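Side-chain contacts in PspGI restriction endonuclease (Pyrococcus sp. GI-H, PDB 3BM3), which probably cleaves DNA at a specific recognition sequence as a type II restriction endonuclease, and is bound here to its substrate DNA as a dimer: residues E165-A170 and A201-D206; Q175-K180 and I185-V190; S221-I226 and Q241-F246. The protein carries 2 engineered substitutions. All blocks are in the same frame, centred on the assembly; numbering follows the deposited sequence.

Interaction 1 of 3, residues E165-A170 and A201-D206; sequences ERWREA and AIAMLD. With nucleotides of chain A; nucleotides of chain B.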
loop_
_atom_site.group_PDB
_atom_site.type_symbol
_atom_site.label_atom_id
_atom_site.label_comp_id
_atom_site.label_asym_id
_atom_site.label_seq_id
_atom_site.Cartn_x
_atom_site.Cartn_y
_atom_site.Cartn_z
ATOM N N GLU C 165 0.370 -0.019 -6.456
ATOM C CA GLU C 165 1.585 -0.728 -6.144
ATOM C C GLU C 165 1.379 -1.760 -5.028
ATOM O O GLU C 165 2.313 -2.454 -4.645
ATOM C CB GLU C 165 2.678 0.273 -5.716
ATOM C CG GLU C 165 2.730 0.659 -4.290
ATOM C CD GLU C 165 1.525 1.458 -3.755
ATOM O OE1 GLU C 165 0.691 1.923 -4.547
ATOM O OE2 GLU C 165 1.430 1.590 -2.525
ATOM N N ARG C 166 0.186 -1.789 -4.429
ATOM C CA ARG C 166 -0.082 -2.530 -3.214
ATOM C C ARG C 166 -0.076 -4.043 -3.393
ATOM O O ARG C 166 -0.102 -4.809 -2.433
ATOM C CB ARG C 166 -1.386 -2.009 -2.579
ATOM C CG ARG C 166 -1.212 -0.619 -1.980
ATOM C CD ARG C 166 -2.487 -0.058 -1.428
ATOM N NE ARG C 166 -3.237 0.560 -2.493
ATOM C CZ ARG C 166 -4.219 -0.004 -3.179
ATOM N NH1 ARG C 166 -4.690 -1.213 -2.888
ATOM N NH2 ARG C 166 -4.740 0.676 -4.172
ATOM N N TRP C 167 -0.053 -4.490 -4.639
ATOM C CA TRP C 167 0.162 -5.900 -4.920
ATOM C C TRP C 167 1.427 -6.425 -4.276
ATOM O O TRP C 167 1.488 -7.586 -3.944
ATOM C CB TRP C 167 0.213 -6.167 -6.412
ATOM C CG TRP C 167 1.257 -5.522 -7.144
ATOM C CD1 TRP C 167 1.189 -4.295 -7.760
ATOM C CD2 TRP C 167 2.534 -6.040 -7.424
ATOM N NE1 TRP C 167 2.362 -4.029 -8.400
ATOM C CE2 TRP C 167 3.211 -5.088 -8.208
ATOM C CE3 TRP C 167 3.191 -7.229 -7.084
ATOM C CZ2 TRP C 167 4.513 -5.294 -8.656
ATOM C CZ3 TRP C 167 4.453 -7.438 -7.558
ATOM C CH2 TRP C 167 5.123 -6.469 -8.302
ATOM N N ARG C 168 2.447 -5.581 -4.107
ATOM C CA ARG C 168 3.659 -6.066 -3.447
ATOM C C ARG C 168 3.390 -6.484 -1.995
ATOM O O ARG C 168 4.139 -7.263 -1.451
ATOM C CB ARG C 168 4.795 -5.067 -3.526
ATOM C CG ARG C 168 5.319 -4.903 -4.938
ATOM C CD ARG C 168 6.634 -4.167 -4.941
ATOM N NE ARG C 168 7.138 -3.984 -6.299
ATOM C CZ ARG C 168 6.673 -3.090 -7.153
ATOM N NH1 ARG C 168 5.737 -2.211 -6.776
ATOM N NH2 ARG C 168 7.181 -3.010 -8.376
ATOM N N GLU C 169 2.326 -5.948 -1.374
ATOM C CA GLU C 169 1.909 -6.372 -0.057
ATOM C C GLU C 169 1.595 -7.852 -0.066
ATOM O O GLU C 169 1.900 -8.551 0.872
ATOM C CB GLU C 169 0.701 -5.630 0.433
ATOM C CG GLU C 169 0.980 -4.155 0.674
ATOM C CD GLU C 169 -0.227 -3.378 1.116
ATOM O OE1 GLU C 169 -1.349 -3.926 1.074
ATOM O OE2 GLU C 169 0.001 -2.222 1.515
ATOM N N ALA C 170 0.975 -8.302 -1.156
ATOM C CA ALA C 170 0.588 -9.709 -1.269
ATOM C C ALA C 170 1.826 -10.574 -1.413
ATOM O O ALA C 170 1.894 -11.655 -0.809
ATOM C CB ALA C 170 -0.333 -9.893 -2.439
ATOM N N ALA C 201 1.294 -9.071 -12.419
ATOM C CA ALA C 201 0.833 -10.465 -12.566
ATOM C C ALA C 201 2.044 -11.388 -12.618
ATOM O O ALA C 201 2.162 -12.371 -11.878
ATOM C CB ALA C 201 -0.034 -10.608 -13.810
ATOM N N ILE C 202 2.959 -11.063 -13.517
ATOM C CA ILE C 202 4.139 -11.898 -13.744
ATOM C C ILE C 202 5.024 -11.970 -12.499
ATOM O O ILE C 202 5.397 -13.038 -12.047
ATOM C CB ILE C 202 4.923 -11.389 -14.959
ATOM C CG1 ILE C 202 4.054 -11.538 -16.215
ATOM C CG2 ILE C 202 6.217 -12.155 -15.099
ATOM C CD1 ILE C 202 4.681 -10.925 -17.444
ATOM N N ALA C 203 5.367 -10.812 -11.942
ATOM C CA ALA C 203 6.185 -10.758 -10.739
ATOM C C ALA C 203 5.523 -11.542 -9.586
ATOM O O ALA C 203 6.163 -12.285 -8.907
ATOM C CB ALA C 203 6.435 -9.295 -10.338
HETATM N N MSE C 204 4.223 -11.364 -9.386
HETATM C CA MSE C 204 3.525 -12.116 -8.352
HETATM C C MSE C 204 3.695 -13.612 -8.571
HETATM O O MSE C 204 4.130 -14.340 -7.679
HETATM C CB MSE C 204 2.046 -11.771 -8.336
HETATM C CG MSE C 204 1.810 -10.363 -7.923
HETATM SE SE MSE C 204 -0.050 -10.043 -7.489
HETATM C CE MSE C 204 0.225 -9.826 -5.573
ATOM N N LEU C 205 3.375 -14.055 -9.776
ATOM C CA LEU C 205 3.404 -15.479 -10.061
ATOM C C LEU C 205 4.810 -16.100 -9.919
ATOM O O LEU C 205 4.954 -17.320 -9.678
ATOM C CB LEU C 205 2.809 -15.759 -11.428
ATOM C CG LEU C 205 1.339 -15.436 -11.518
ATOM C CD1 LEU C 205 0.950 -15.515 -12.963
ATOM C CD2 LEU C 205 0.526 -16.437 -10.666
ATOM N N ASP C 206 5.841 -15.285 -10.097
ATOM C CA ASP C 206 7.208 -15.724 -9.954
ATOM C C ASP C 206 7.701 -15.620 -8.538
ATOM O O ASP C 206 8.810 -16.070 -8.226
ATOM C CB ASP C 206 8.098 -14.922 -10.894
ATOM C CG ASP C 206 8.049 -15.435 -12.312
ATOM O OD1 ASP C 206 7.701 -16.628 -12.525
ATOM O OD2 ASP C 206 8.390 -14.650 -13.212
ATOM P P DC A 5 -8.472 -2.485 -0.680
ATOM O OP1 DC A 5 -9.460 -3.058 -1.610
ATOM O OP2 DC A 5 -7.096 -3.043 -0.610
ATOM O "O5'" DC A 5 -8.356 -0.931 -1.004
ATOM C "C5'" DC A 5 -9.525 -0.128 -1.025
ATOM C "C4'" DC A 5 -9.139 1.315 -1.237
ATOM O "O4'" DC A 5 -8.318 1.708 -0.123
ATOM C "C3'" DC A 5 -8.305 1.540 -2.498
ATOM O "O3'" DC A 5 -8.893 2.566 -3.284
ATOM C "C2'" DC A 5 -6.940 1.968 -1.995
ATOM C "C1'" DC A 5 -7.208 2.453 -0.585
ATOM N N1 DC A 5 -6.087 2.195 0.320
ATOM C C2 DC A 5 -5.619 3.228 1.126
ATOM O O2 DC A 5 -6.227 4.310 1.119
ATOM N N3 DC A 5 -4.528 3.023 1.900
ATOM C C4 DC A 5 -3.928 1.827 1.900
ATOM N N4 DC A 5 -2.835 1.672 2.650
ATOM C C5 DC A 5 -4.420 0.740 1.125
ATOM C C6 DC A 5 -5.488 0.964 0.357
ATOM P P DA B 4 5.782 0.691 -8.954
ATOM O OP1 DA B 4 7.021 -0.111 -9.113
ATOM O OP2 DA B 4 4.489 0.010 -8.708
ATOM O "O5'" DA B 4 6.050 1.718 -7.779
ATOM C "C5'" DA B 4 6.990 2.765 -7.961
ATOM C "C4'" DA B 4 6.656 3.911 -7.042
ATOM O "O4'" DA B 4 5.524 4.652 -7.553
ATOM C "C3'" DA B 4 6.267 3.451 -5.641
ATOM O "O3'" DA B 4 6.863 4.333 -4.711
ATOM C "C2'" DA B 4 4.751 3.565 -5.636
ATOM C "C1'" DA B 4 4.526 4.756 -6.551
ATOM N N9 DA B 4 3.230 4.761 -7.224
ATOM C C8 DA B 4 2.608 3.721 -7.871
ATOM N N7 DA B 4 1.458 4.044 -8.406
ATOM C C5 DA B 4 1.308 5.388 -8.088
ATOM C C6 DA B 4 0.301 6.316 -8.374
ATOM N N6 DA B 4 -0.791 6.022 -9.082
ATOM N N1 DA B 4 0.456 7.577 -7.907
ATOM C C2 DA B 4 1.559 7.865 -7.199
ATOM N N3 DA B 4 2.581 7.074 -6.868
ATOM C C4 DA B 4 2.388 5.838 -7.351
ATOM P P DG A 7 -13.284 7.370 -4.482
ATOM O OP1 DG A 7 -13.125 7.761 -3.064
ATOM O OP2 DG A 7 -14.279 8.058 -5.337
ATOM O "O5'" DG A 7 -11.879 7.477 -5.214
ATOM C "C5'" DG A 7 -10.684 6.986 -4.623
ATOM C "C4'" DG A 7 -9.504 7.529 -5.390
ATOM O "O4'" DG A 7 -8.267 6.999 -4.855
ATOM C "C3'" DG A 7 -9.506 7.137 -6.869
ATOM O "O3'" DG A 7 -8.841 8.150 -7.617
ATOM C "C2'" DG A 7 -8.627 5.903 -6.869
ATOM C "C1'" DG A 7 -7.555 6.401 -5.927
ATOM N N9 DG A 7 -6.669 5.385 -5.376
ATOM C C8 DG A 7 -6.668 4.039 -5.660
ATOM N N7 DG A 7 -5.722 3.389 -5.042
ATOM C C5 DG A 7 -5.064 4.360 -4.302
ATOM C C6 DG A 7 -3.944 4.259 -3.445
ATOM O O6 DG A 7 -3.265 3.260 -3.177
ATOM N N1 DG A 7 -3.618 5.485 -2.879
ATOM C C2 DG A 7 -4.281 6.666 -3.119
ATOM N N2 DG A 7 -3.827 7.747 -2.461
ATOM N N3 DG A 7 -5.310 6.778 -3.935
ATOM C C4 DG A 7 -5.650 5.596 -4.487
#

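Interaction 2 of 3, residues Q175-K180 and I185-V190; sequences QILRNK and INFWFV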
loop_
_atom_site.group_PDB
_atom_site.type_symbol
_atom_site.label_atom_id
_atom_site.label_comp_id
_atom_site.label_asym_id
_atom_site.label_seq_id
_atom_site.Cartn_x
_atom_site.Cartn_y
_atom_site.Cartn_z
ATOM N N GLN C 175 5.466 -14.220 1.175
ATOM C CA GLN C 175 6.828 -14.569 1.574
ATOM C C GLN C 175 6.848 -14.914 3.057
ATOM O O GLN C 175 7.427 -15.913 3.468
ATOM C CB GLN C 175 7.770 -13.401 1.273
ATOM C CG GLN C 175 9.070 -13.388 2.074
ATOM C CD GLN C 175 9.897 -14.646 1.895
ATOM O OE1 GLN C 175 9.794 -15.328 0.846
ATOM N NE2 GLN C 175 10.732 -14.980 2.927
ATOM N N ILE C 176 6.201 -14.085 3.861
ATOM C CA ILE C 176 6.153 -14.330 5.294
ATOM C C ILE C 176 5.534 -15.700 5.588
ATOM O O ILE C 176 6.064 -16.476 6.371
ATOM C CB ILE C 176 5.396 -13.229 6.011
ATOM C CG1 ILE C 176 6.191 -11.915 5.856
ATOM C CG2 ILE C 176 5.219 -13.540 7.502
ATOM C CD1 ILE C 176 5.309 -10.678 6.178
ATOM N N LEU C 177 4.445 -16.010 4.889
ATOM C CA LEU C 177 3.729 -17.279 5.061
ATOM C C LEU C 177 4.529 -18.461 4.531
ATOM O O LEU C 177 4.605 -19.497 5.188
ATOM C CB LEU C 177 2.395 -17.178 4.362
ATOM C CG LEU C 177 1.405 -16.293 5.141
ATOM C CD1 LEU C 177 0.186 -16.015 4.273
ATOM C CD2 LEU C 177 1.027 -16.932 6.495
ATOM N N ARG C 178 5.160 -18.289 3.381
ATOM C CA ARG C 178 5.997 -19.349 2.812
ATOM C C ARG C 178 7.204 -19.629 3.668
ATOM O O ARG C 178 7.632 -20.798 3.817
ATOM C CB ARG C 178 6.399 -19.008 1.395
ATOM C CG ARG C 178 5.264 -19.186 0.486
ATOM C CD ARG C 178 5.596 -18.979 -0.954
ATOM N NE ARG C 178 4.323 -18.892 -1.651
ATOM C CZ ARG C 178 3.576 -19.942 -2.024
ATOM N NH1 ARG C 178 3.994 -21.195 -1.828
ATOM N NH2 ARG C 178 2.413 -19.739 -2.623
ATOM N N ASN C 179 7.760 -18.576 4.237
ATOM C CA ASN C 179 8.875 -18.740 5.135
ATOM C C ASN C 179 8.462 -19.615 6.297
ATOM O O ASN C 179 9.188 -20.553 6.663
ATOM C CB ASN C 179 9.346 -17.372 5.609
ATOM C CG ASN C 179 10.634 -17.424 6.368
ATOM O OD1 ASN C 179 11.326 -18.437 6.351
ATOM N ND2 ASN C 179 10.991 -16.318 7.026
ATOM N N LYS C 180 7.279 -19.366 6.851
ATOM C CA LYS C 180 6.838 -20.075 8.033
ATOM C C LYS C 180 6.305 -21.475 7.720
ATOM O O LYS C 180 6.612 -22.445 8.437
ATOM C CB LYS C 180 5.793 -19.271 8.794
ATOM C CG LYS C 180 5.242 -20.088 9.955
ATOM C CD LYS C 180 4.527 -19.296 10.966
ATOM C CE LYS C 180 4.244 -20.148 12.197
ATOM N NZ LYS C 180 5.512 -20.529 12.866
ATOM N N ILE C 185 1.886 -23.913 0.507
ATOM C CA ILE C 185 0.687 -23.112 0.688
ATOM C C ILE C 185 0.097 -22.754 -0.680
ATOM O O ILE C 185 0.781 -22.826 -1.714
ATOM C CB ILE C 185 0.937 -21.854 1.514
ATOM C CG1 ILE C 185 1.765 -20.815 0.747
ATOM C CG2 ILE C 185 1.566 -22.207 2.848
ATOM C CD1 ILE C 185 1.822 -19.467 1.497
ATOM N N ASN C 186 -1.188 -22.403 -0.661
ATOM C CA ASN C 186 -1.919 -21.965 -1.828
ATOM C C ASN C 186 -2.317 -20.526 -1.553
ATOM O O ASN C 186 -3.119 -20.257 -0.686
ATOM C CB ASN C 186 -3.139 -22.822 -2.018
ATOM C CG ASN C 186 -2.782 -24.264 -2.215
ATOM O OD1 ASN C 186 -2.164 -24.613 -3.199
ATOM N ND2 ASN C 186 -3.117 -25.095 -1.235
ATOM N N PHE C 187 -1.719 -19.620 -2.295
ATOM C CA PHE C 187 -1.914 -18.204 -2.032
ATOM C C PHE C 187 -2.376 -17.563 -3.319
ATOM O O PHE C 187 -1.631 -17.569 -4.314
ATOM C CB PHE C 187 -0.604 -17.582 -1.584
ATOM C CG PHE C 187 -0.759 -16.208 -1.041
ATOM C CD1 PHE C 187 -0.804 -15.994 0.316
ATOM C CD2 PHE C 187 -0.864 -15.123 -1.897
ATOM C CE1 PHE C 187 -0.957 -14.718 0.827
ATOM C CE2 PHE C 187 -1.023 -13.848 -1.388
ATOM C CZ PHE C 187 -1.051 -13.653 -0.044
ATOM N N TRP C 188 -3.614 -17.052 -3.312
ATOM C CA TRP C 188 -4.211 -16.519 -4.513
ATOM C C TRP C 188 -4.471 -15.042 -4.303
ATOM O O TRP C 188 -4.844 -14.628 -3.226
ATOM C CB TRP C 188 -5.529 -17.215 -4.861
ATOM C CG TRP C 188 -5.432 -18.686 -5.107
ATOM C CD1 TRP C 188 -4.325 -19.462 -5.073
ATOM C CD2 TRP C 188 -6.526 -19.568 -5.391
ATOM N NE1 TRP C 188 -4.653 -20.778 -5.309
ATOM C CE2 TRP C 188 -5.996 -20.859 -5.537
ATOM C CE3 TRP C 188 -7.894 -19.377 -5.602
ATOM C CZ2 TRP C 188 -6.797 -21.954 -5.842
ATOM C CZ3 TRP C 188 -8.689 -20.483 -5.874
ATOM C CH2 TRP C 188 -8.134 -21.732 -6.015
ATOM N N PHE C 189 -4.276 -14.271 -5.359
ATOM C CA PHE C 189 -4.479 -12.838 -5.303
ATOM C C PHE C 189 -5.650 -12.506 -6.184
ATOM O O PHE C 189 -5.735 -12.920 -7.345
ATOM C CB PHE C 189 -3.261 -12.128 -5.862
ATOM C CG PHE C 189 -3.387 -10.636 -5.902
ATOM C CD1 PHE C 189 -2.987 -9.880 -4.807
ATOM C CD2 PHE C 189 -3.929 -10.006 -6.981
ATOM C CE1 PHE C 189 -3.144 -8.496 -4.812
ATOM C CE2 PHE C 189 -4.077 -8.616 -6.984
ATOM C CZ PHE C 189 -3.664 -7.881 -5.915
ATOM N N VAL C 190 -6.512 -11.660 -5.647
ATOM C CA VAL C 190 -7.653 -11.142 -6.376
ATOM C C VAL C 190 -7.591 -9.616 -6.368
ATOM O O VAL C 190 -7.523 -9.020 -5.310
ATOM C CB VAL C 190 -8.978 -11.559 -5.709
ATOM C CG1 VAL C 190 -10.142 -10.961 -6.442
ATOM C CG2 VAL C 190 -9.072 -13.047 -5.601
HETATM O O HOH W 1 2.500 -22.931 -3.840
#

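Interaction 3 of 3, residues S221-I226 and Q241-F246; sequences SLIEEI and QKIRRF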
loop_
_atom_site.group_PDB
_atom_site.type_symbol
_atom_site.label_atom_id
_atom_site.label_comp_id
_atom_site.label_asym_id
_atom_site.label_seq_id
_atom_site.Cartn_x
_atom_site.Cartn_y
_atom_site.Cartn_z
ATOM N N SER C 221 -7.487 -8.113 -22.171
ATOM C CA SER C 221 -6.446 -7.168 -22.575
ATOM C C SER C 221 -5.135 -7.515 -21.875
ATOM O O SER C 221 -4.071 -7.367 -22.450
ATOM C CB SER C 221 -6.861 -5.721 -22.285
ATOM O OG SER C 221 -7.192 -5.513 -20.915
ATOM N N LEU C 222 -5.220 -8.005 -20.642
ATOM C CA LEU C 222 -4.025 -8.387 -19.915
ATOM C C LEU C 222 -3.357 -9.553 -20.595
ATOM O O LEU C 222 -2.142 -9.530 -20.824
ATOM C CB LEU C 222 -4.345 -8.700 -18.442
ATOM C CG LEU C 222 -3.177 -9.336 -17.697
ATOM C CD1 LEU C 222 -1.944 -8.415 -17.708
ATOM C CD2 LEU C 222 -3.597 -9.735 -16.297
ATOM N N ILE C 223 -4.142 -10.562 -20.952
ATOM C CA ILE C 223 -3.612 -11.716 -21.661
ATOM C C ILE C 223 -3.034 -11.293 -23.017
ATOM O O ILE C 223 -1.967 -11.771 -23.420
ATOM C CB ILE C 223 -4.681 -12.818 -21.802
ATOM C CG1 ILE C 223 -5.121 -13.362 -20.436
ATOM C CG2 ILE C 223 -4.180 -13.962 -22.711
ATOM C CD1 ILE C 223 -4.020 -13.829 -19.524
ATOM N N GLU C 224 -3.691 -10.361 -23.694
ATOM C CA GLU C 224 -3.207 -9.885 -24.981
ATOM C C GLU C 224 -1.834 -9.238 -24.830
ATOM O O GLU C 224 -0.940 -9.465 -25.645
ATOM C CB GLU C 224 -4.194 -8.893 -25.601
ATOM C CG GLU C 224 -3.805 -8.434 -27.006
ATOM C CD GLU C 224 -3.522 -9.604 -27.923
ATOM O OE1 GLU C 224 -4.320 -10.563 -27.882
ATOM O OE2 GLU C 224 -2.512 -9.566 -28.685
ATOM N N GLU C 225 -1.670 -8.420 -23.789
ATOM C CA GLU C 225 -0.374 -7.826 -23.493
ATOM C C GLU C 225 0.686 -8.894 -23.299
ATOM O O GLU C 225 1.791 -8.788 -23.827
ATOM C CB GLU C 225 -0.428 -6.955 -22.254
ATOM C CG GLU C 225 -1.122 -5.665 -22.428
ATOM C CD GLU C 225 -1.028 -4.819 -21.180
ATOM O OE1 GLU C 225 0.048 -4.818 -20.543
ATOM O OE2 GLU C 225 -2.018 -4.144 -20.852
ATOM N N ILE C 226 0.350 -9.921 -22.531
ATOM C CA ILE C 226 1.255 -11.026 -22.308
ATOM C C ILE C 226 1.646 -11.676 -23.647
ATOM O O ILE C 226 2.825 -11.910 -23.926
ATOM C CB ILE C 226 0.627 -12.027 -21.313
ATOM C CG1 ILE C 226 0.590 -11.377 -19.922
ATOM C CG2 ILE C 226 1.389 -13.343 -21.299
ATOM C CD1 ILE C 226 -0.130 -12.193 -18.820
ATOM N N GLN C 241 -1.759 -19.576 -17.623
ATOM C CA GLN C 241 -2.521 -20.603 -16.922
ATOM C C GLN C 241 -2.887 -20.237 -15.487
ATOM O O GLN C 241 -3.871 -20.736 -14.970
ATOM C CB GLN C 241 -1.776 -21.921 -16.919
ATOM C CG GLN C 241 -1.652 -22.529 -18.317
ATOM C CD GLN C 241 -0.511 -23.548 -18.450
ATOM O OE1 GLN C 241 -0.246 -24.055 -19.550
ATOM N NE2 GLN C 241 0.194 -23.822 -17.332
ATOM N N LYS C 242 -2.068 -19.385 -14.884
ATOM C CA LYS C 242 -2.209 -18.978 -13.500
ATOM C C LYS C 242 -2.919 -17.631 -13.371
ATOM O O LYS C 242 -3.114 -17.164 -12.264
ATOM C CB LYS C 242 -0.830 -18.907 -12.855
ATOM C CG LYS C 242 -0.168 -20.303 -12.738
ATOM C CD LYS C 242 1.357 -20.258 -12.466
ATOM C CE LYS C 242 1.998 -21.669 -12.631
ATOM N NZ LYS C 242 2.209 -22.174 -14.054
ATOM N N ILE C 243 -3.288 -17.007 -14.481
ATOM C CA ILE C 243 -4.011 -15.739 -14.445
ATOM C C ILE C 243 -5.425 -16.071 -14.837
ATOM O O ILE C 243 -5.633 -16.720 -15.826
ATOM C CB ILE C 243 -3.410 -14.708 -15.438
ATOM C CG1 ILE C 243 -1.988 -14.349 -15.010
ATOM C CG2 ILE C 243 -4.265 -13.483 -15.545
ATOM C CD1 ILE C 243 -1.185 -13.644 -16.149
ATOM N N ARG C 244 -6.383 -15.608 -14.045
ATOM C CA ARG C 244 -7.757 -16.038 -14.190
ATOM C C ARG C 244 -8.679 -14.846 -14.061
ATOM O O ARG C 244 -8.354 -13.856 -13.419
ATOM C CB ARG C 244 -8.135 -17.043 -13.102
ATOM C CG ARG C 244 -7.244 -18.242 -12.925
ATOM C CD ARG C 244 -7.509 -19.235 -13.955
ATOM N NE ARG C 244 -8.732 -19.983 -13.638
ATOM C CZ ARG C 244 -9.451 -20.640 -14.540
ATOM N NH1 ARG C 244 -9.114 -20.586 -15.819
ATOM N NH2 ARG C 244 -10.516 -21.307 -14.171
ATOM N N ARG C 245 -9.861 -14.972 -14.641
ATOM C CA ARG C 245 -10.898 -14.003 -14.389
ATOM C C ARG C 245 -11.409 -14.167 -12.970
ATOM O O ARG C 245 -11.539 -15.269 -12.449
ATOM C CB ARG C 245 -12.052 -14.234 -15.375
ATOM C CG ARG C 245 -11.720 -13.994 -16.781
ATOM C CD ARG C 245 -12.947 -14.329 -17.622
ATOM N NE ARG C 245 -12.813 -13.900 -19.018
ATOM C CZ ARG C 245 -12.241 -14.621 -19.989
ATOM N NH1 ARG C 245 -11.728 -15.823 -19.732
ATOM N NH2 ARG C 245 -12.181 -14.140 -21.231
ATOM N N PHE C 246 -11.782 -13.045 -12.369
ATOM C CA PHE C 246 -12.458 -13.050 -11.086
ATOM C C PHE C 246 -13.590 -14.069 -11.035
ATOM O O PHE C 246 -13.743 -14.810 -10.081
ATOM C CB PHE C 246 -13.004 -11.655 -10.812
ATOM C CG PHE C 246 -13.831 -11.572 -9.565
ATOM C CD1 PHE C 246 -13.230 -11.376 -8.342
ATOM C CD2 PHE C 246 -15.206 -11.724 -9.609
ATOM C CE1 PHE C 246 -13.992 -11.274 -7.199
ATOM C CE2 PHE C 246 -15.968 -11.642 -8.451
ATOM C CZ PHE C 246 -15.346 -11.415 -7.257
#

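Interaction 1 of 3, residues E165-A170 and A201-D206
The Trp167 ring meets Ala203 and Met204 obliquely, while CG of the next residue, Arg168, lies over one ring face near the rim. In turn, Trp167 CZ2 sits over the centre of one face of the Arg168 guanidinium. At the in-plane edge of that guanidinium is OP2 of DA4 of chain B. The Arg166 guanidinium carries C2' of DC5 of chain A over one face and O6 of DG7 of chain A at its edge.

Within the chain, the contact between the two segments is apolar. Trp167 CH2 touches Ala203 CB at 3.7 Å, and Trp167 CE3 touches Met204 CG at 3.5 Å. The turn about the first side-chain bond of Trp167 (chi1 62°) sends the ring towards these two residues. Met204 is a selenomethionine with two modelled conformers. In the one described, its SE lies 5.4 Å from the centroid of the six-membered ring of Trp167. This oblique Met-aromatic contact holds for that conformer and is otherwise uncertain.

Arg168 NH1 donates to DA4 OP2 at 3.2 Å, almost straight at 174°. Its NH2 reaches DA4 OP1 at 3.0 Å, and its NE forms a salt bridge with Glu135 of the second subunit. Arg166 bends at chi3 and reads the guanine of DG7. Its NE donates to O6 at 2.8 Å, and NH2 adds weak bonds to O6 and N7. With an alanine in place of Arg166, O6 of DG7 would probably be left without the bond from NE, and N7 without its weak one. Glu165 bonds to cytosine N4 groups of the DNA.

In the fold, the start of helix 167-181 packs against helix 198-206. Phe189 of strand 186-191 touches Ala170 and Met204.

Interaction 2 of 3, residues Q175-K180 and I185-V190
Arg178 lays its guanidinium across Ile185, with Ile185 CG1 beneath one face and nearer the rim than the centre. Arg178 CZ and NH1 both come to 3.4 Å from Ile185 CG1. The arginine runs extended from CG to NE, and the turn about CD-NE (chi4 -81°) puts the flat of the guanidinium on Ile185 CG1. Ile185 CG1 stands between its own backbone N and carbonyl carbon (chi1 71°). From there its CD1 reaches Arg178 CG at 3.6 Å and Leu177 CB at 3.7 Å. The contact belongs to a beta-alpha-beta unit, in which strand 155-160, helix 167-181 and strand 186-191 follow one another. Here the last turns of the helix lie against the start of the second strand. The Phe187 ring turns an edge to Leu177 CD1, which lies 3.9 Å from Phe187 CE1, and the two side chains cross at about a right angle. The polar end of Arg178 is held mainly by other residues: NH2 bonds to Gly208 O and forms a salt bridge with Asp210. Arg178 NH1 donates to a water at 3.0 Å, and that water lies 2.7 Å from Ile185 O. Phe187 N bonds to Asp210 OD2.

Interaction 3 of 3, residues S221-I226 and Q241-F246
Helix 216-227 packs on strand 243-245, an outermost strand of the five-stranded mixed sheet within this chain. The sheet with flanking helices is consistent with the PDDEXK nuclease fold. Helix and strand segments run nearly antiparallel, at 156°, with their axes 10.2 Å apart. Ile243 points toward the helix and makes the contact from the strand side. Its two branches do separate work. Ile243 CG2, anti to the backbone N, meets Leu222 CD2 at 3.9 Å and Ile223 CD1 at 4.0 Å. Leu222 comes in at a slant, whereas Ile223 and Ile243 run alongside each other with opposite sense. The longer branch ends in CD1, which faces Ile226 CD1 tip to tip. That pair is modelled at 3.2 Å, too tight for ordinary van der Waals contact, so its exact length is doubtful. Ile198 of helix 198-206 touches both Leu222 and Ile226, and Ile240 of helix 236-240 touches Ile223 and Ile226. On the same strand, Arg245 forms a salt bridge with Asp220 of the packed helix, an additional polar tie. Between the two segments themselves there is no hydrogen bond, so burial of aliphatic surface is what holds them together.

All three contacts are buried. Interactions 1 and 2 use the same helix, 167-181, at its start and towards its end, and both touch the second subunit. They also meet where Ala170 O packs against the Phe187 ring. Interactions 2 and 3 reach the same sheet, at an inner strand and an outermost one, and Val190 meets Phe246 between them. Leu205 and Ala201 of interaction 1 pack on Ile243 of interaction 3. Chemistry follows place. Interaction 1 has an apolar side within the protein and charged groups on the DNA. Interaction 2 combines aliphatic and aromatic packing with a charged arginine. Interaction 3, untouched by the other protein chain, is aliphatic throughout.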